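PDB 6G42: minor capsid protein from Cafeteriavirus-dependent mavirus, which forms the pentons of the virophage capsid, five copies of this jelly-roll protein assembling at what are probably the fivefold vertices of the shell. Local coordinates for residues G87-F96 against V109-L120. Numbering follows the deposited sequence.
Sequences GVREVDFSTF and VGTAINETLAGL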
loop_
_atom_site.group_PDB
_atom_site.type_symbol
_atom_site.label_atom_id
_atom_site.label_comp_id
_atom_site.label_asym_id
_atom_site.label_seq_id
_atom_site.Cartn_x
_atom_site.Cartn_y
_atom_site.Cartn_z
ATOM N N GLY C 87 44.829 8.083 13.998
ATOM C CA GLY C 87 44.767 8.976 12.836
ATOM C C GLY C 87 43.356 9.373 12.449
ATOM O O GLY C 87 42.398 8.672 12.771
ATOM N N VAL C 88 43.246 10.518 11.774
ATOM C CA VAL C 88 41.982 11.048 11.252
ATOM C C VAL C 88 42.257 11.715 9.899
ATOM O O VAL C 88 43.228 12.465 9.758
ATOM C CB VAL C 88 41.341 12.070 12.226
ATOM C CG1 VAL C 88 40.130 12.756 11.608
ATOM C CG2 VAL C 88 40.926 11.393 13.523
ATOM N N ARG C 89 41.390 11.451 8.921
ATOM C CA ARG C 89 41.491 12.051 7.581
ATOM C C ARG C 89 40.116 12.414 7.015
ATOM O O ARG C 89 39.126 11.732 7.284
ATOM C CB ARG C 89 42.206 11.096 6.625
ATOM C CG ARG C 89 42.692 11.760 5.340
ATOM C CD ARG C 89 43.463 10.799 4.447
ATOM N NE ARG C 89 44.682 10.296 5.084
ATOM C CZ ARG C 89 45.542 9.437 4.534
ATOM N NH1 ARG C 89 45.343 8.957 3.307
ATOM N NH2 ARG C 89 46.615 9.056 5.220
ATOM N N GLU C 90 40.069 13.490 6.230
ATOM C CA GLU C 90 38.849 13.886 5.520
ATOM C C GLU C 90 38.639 12.991 4.311
ATOM O O GLU C 90 39.598 12.623 3.640
ATOM C CB GLU C 90 38.929 15.341 5.039
ATOM C CG GLU C 90 39.163 16.375 6.133
ATOM C CD GLU C 90 39.035 17.817 5.649
ATOM O OE1 GLU C 90 38.749 18.053 4.448
ATOM O OE2 GLU C 90 39.222 18.729 6.485
ATOM N N VAL C 91 37.384 12.658 4.027
ATOM C CA VAL C 91 37.040 11.895 2.826
ATOM C C VAL C 91 37.067 12.857 1.631
ATOM O O VAL C 91 36.385 13.886 1.635
ATOM C CB VAL C 91 35.666 11.194 2.947
ATOM C CG1 VAL C 91 35.340 10.386 1.689
ATOM C CG2 VAL C 91 35.643 10.277 4.164
ATOM N N ASP C 92 37.868 12.510 0.624
ATOM C CA ASP C 92 38.047 13.331 -0.572
ATOM C C ASP C 92 37.241 12.725 -1.721
ATOM O O ASP C 92 37.498 11.598 -2.139
ATOM C CB ASP C 92 39.539 13.410 -0.938
ATOM C CG ASP C 92 39.860 14.540 -1.924
ATOM O OD1 ASP C 92 38.939 15.140 -2.517
ATOM O OD2 ASP C 92 41.061 14.832 -2.113
ATOM N N PHE C 93 36.264 13.481 -2.216
ATOM C CA PHE C 93 35.421 13.064 -3.345
ATOM C C PHE C 93 35.843 13.669 -4.700
ATOM O O PHE C 93 35.245 13.349 -5.732
ATOM C CB PHE C 93 33.952 13.405 -3.048
ATOM C CG PHE C 93 33.362 12.615 -1.906
ATOM C CD1 PHE C 93 32.855 11.334 -2.113
ATOM C CD2 PHE C 93 33.305 13.152 -0.624
ATOM C CE1 PHE C 93 32.305 10.606 -1.068
ATOM C CE2 PHE C 93 32.758 12.428 0.425
ATOM C CZ PHE C 93 32.255 11.154 0.203
ATOM N N SER C 94 36.892 14.495 -4.704
ATOM C CA SER C 94 37.321 15.251 -5.898
ATOM C C SER C 94 37.574 14.395 -7.147
ATOM O O SER C 94 37.289 14.838 -8.264
ATOM C CB SER C 94 38.574 16.076 -5.578
ATOM O OG SER C 94 39.603 15.270 -5.030
ATOM N N THR C 95 38.090 13.179 -6.943
ATOM C CA THR C 95 38.372 12.238 -8.044
ATOM C C THR C 95 37.156 11.481 -8.598
ATOM O O THR C 95 37.295 10.762 -9.588
ATOM C CB THR C 95 39.409 11.179 -7.623
ATOM O OG1 THR C 95 38.896 10.408 -6.530
ATOM C CG2 THR C 95 40.724 11.836 -7.219
ATOM N N PHE C 96 35.988 11.628 -7.962
ATOM C CA PHE C 96 34.751 10.926 -8.366
ATOM C C PHE C 96 33.645 11.821 -8.948
ATOM O O PHE C 96 32.641 11.313 -9.453
ATOM C CB PHE C 96 34.180 10.173 -7.163
ATOM C CG PHE C 96 35.104 9.132 -6.602
ATOM C CD1 PHE C 96 36.030 9.462 -5.619
ATOM C CD2 PHE C 96 35.044 7.816 -7.047
ATOM C CE1 PHE C 96 36.883 8.499 -5.091
ATOM C CE2 PHE C 96 35.892 6.851 -6.524
ATOM C CZ PHE C 96 36.813 7.192 -5.545
ATOM N N VAL C 109 30.334 6.317 -3.836
ATOM C CA VAL C 109 30.330 6.958 -2.517
ATOM C C VAL C 109 30.998 6.028 -1.500
ATOM O O VAL C 109 31.761 6.480 -0.647
ATOM C CB VAL C 109 28.898 7.369 -2.085
ATOM C CG1 VAL C 109 28.852 7.848 -0.638
ATOM C CG2 VAL C 109 28.375 8.469 -2.996
ATOM N N GLY C 110 30.713 4.732 -1.612
ATOM C CA GLY C 110 31.349 3.699 -0.792
ATOM C C GLY C 110 32.838 3.554 -1.038
ATOM O O GLY C 110 33.621 3.512 -0.088
ATOM N N THR C 111 33.220 3.480 -2.314
ATOM C CA THR C 111 34.629 3.405 -2.730
ATOM C C THR C 111 35.446 4.577 -2.166
ATOM O O THR C 111 36.517 4.367 -1.594
ATOM C CB THR C 111 34.754 3.362 -4.272
ATOM O OG1 THR C 111 34.025 2.240 -4.782
ATOM C CG2 THR C 111 36.216 3.236 -4.721
ATOM N N ALA C 112 34.926 5.796 -2.305
ATOM C CA ALA C 112 35.597 7.006 -1.803
ATOM C C ALA C 112 35.895 6.942 -0.303
ATOM O O ALA C 112 36.986 7.298 0.135
ATOM C CB ALA C 112 34.770 8.240 -2.122
ATOM N N ILE C 113 34.919 6.489 0.475
ATOM C CA ILE C 113 35.094 6.301 1.917
ATOM C C ILE C 113 36.131 5.201 2.186
ATOM O O ILE C 113 36.899 5.292 3.144
ATOM C CB ILE C 113 33.739 5.994 2.612
ATOM C CG1 ILE C 113 32.841 7.244 2.579
ATOM C CG2 ILE C 113 33.927 5.537 4.061
ATOM C CD1 ILE C 113 31.370 6.980 2.833
ATOM N N ASN C 114 36.144 4.178 1.332
ATOM C CA ASN C 114 37.072 3.047 1.454
ATOM C C ASN C 114 38.533 3.427 1.222
ATOM O O ASN C 114 39.403 3.031 1.995
ATOM C CB ASN C 114 36.681 1.928 0.478
ATOM C CG ASN C 114 37.282 0.584 0.854
ATOM O OD1 ASN C 114 37.436 0.266 2.033
ATOM N ND2 ASN C 114 37.619 -0.218 -0.150
ATOM N N GLU C 115 38.794 4.177 0.152
ATOM C CA GLU C 115 40.155 4.623 -0.189
ATOM C C GLU C 115 40.745 5.585 0.853
ATOM O O GLU C 115 41.952 5.564 1.105
ATOM C CB GLU C 115 40.181 5.267 -1.581
ATOM C CG GLU C 115 39.948 4.280 -2.718
ATOM C CD GLU C 115 39.857 4.938 -4.089
ATOM O OE1 GLU C 115 39.862 6.185 -4.179
ATOM O OE2 GLU C 115 39.773 4.197 -5.092
ATOM N N THR C 116 39.891 6.424 1.438
ATOM C CA THR C 116 40.257 7.261 2.589
ATOM C C THR C 116 40.686 6.393 3.775
ATOM O O THR C 116 41.686 6.674 4.435
ATOM C CB THR C 116 39.073 8.141 3.035
ATOM O OG1 THR C 116 38.526 8.813 1.898
ATOM C CG2 THR C 116 39.506 9.179 4.072
ATOM N N LEU C 117 39.907 5.347 4.031
ATOM C CA LEU C 117 40.167 4.412 5.116
ATOM C C LEU C 117 41.417 3.563 4.870
ATOM O O LEU C 117 42.181 3.294 5.798
ATOM C CB LEU C 117 38.943 3.516 5.326
ATOM C CG LEU C 117 38.788 2.824 6.679
ATOM C CD1 LEU C 117 38.625 3.819 7.821
ATOM C CD2 LEU C 117 37.589 1.894 6.624
ATOM N N ALA C 118 41.621 3.152 3.619
ATOM C CA ALA C 118 42.812 2.389 3.222
ATOM C C ALA C 118 44.080 3.236 3.311
ATOM O O ALA C 118 45.101 2.776 3.816
ATOM C CB ALA C 118 42.644 1.840 1.814
ATOM N N GLY C 119 44.003 4.468 2.813
ATOM C CA GLY C 119 45.101 5.434 2.917
ATOM C C GLY C 119 45.531 5.753 4.341
ATOM O O GLY C 119 46.715 5.972 4.597
ATOM N N LEU C 120 44.573 5.775 5.264
ATOM C CA LEU C 120 44.847 6.022 6.686
ATOM C C LEU C 120 45.431 4.791 7.396
ATOM O O LEU C 120 46.160 4.932 8.379
ATOM C CB LEU C 120 43.569 6.488 7.393
ATOM C CG LEU C 120 43.701 7.056 8.810
ATOM C CD1 LEU C 120 44.494 8.359 8.822
ATOM C CD2 LEU C 120 42.318 7.267 9.409
#
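Ala112 is the small bump on helix 106-120 that fits between two aromatic rings: its CB sits 3.6 Å from CE1 of Phe93 and, on the other flank, makes an off-centre CH-pi contact with the Phe96 ring, 4.1 Å from the centroid. Phe96 N bonds back to Phe93 O, and Asp92 OD1 accepts from Ser94 N and Ser94 OG in an Asx turn, which is consistent with a fixed spacing of the two rings. The far edge of the Phe96 ring points its CZ at Glu115 OE1 (3.5 Å). Phe93 continues toward Val109.

One turn along, Thr116 and Val91 cross at about a right angle. With CG2 anti to the backbone N, Thr116 presses this methyl to 3.5 Å from Glu90 O, while OG1 bonds to Ala112 O (2.8 Å) and lies against Val91 CG1.

The forked end of Leu120 lies against the bare backbone of Gly87, CD2 3.6 Å from Gly87 O and CD1 beside the Gly87-Val88 peptide. Arg89 bends at chi3 (-62°) to lay one guanidinium face over the Leu120 backbone; NH2 gives Gly119 O only a weak bond. Strand 84-90, outermost within this chain of the antiparallel sheet that also holds 74-79 and 154-158, thus offers the helix's C-terminal end bare backbone and an arginine, whose charge would probably favour the carbonyls there; the chain that follows makes most of the apolar fit.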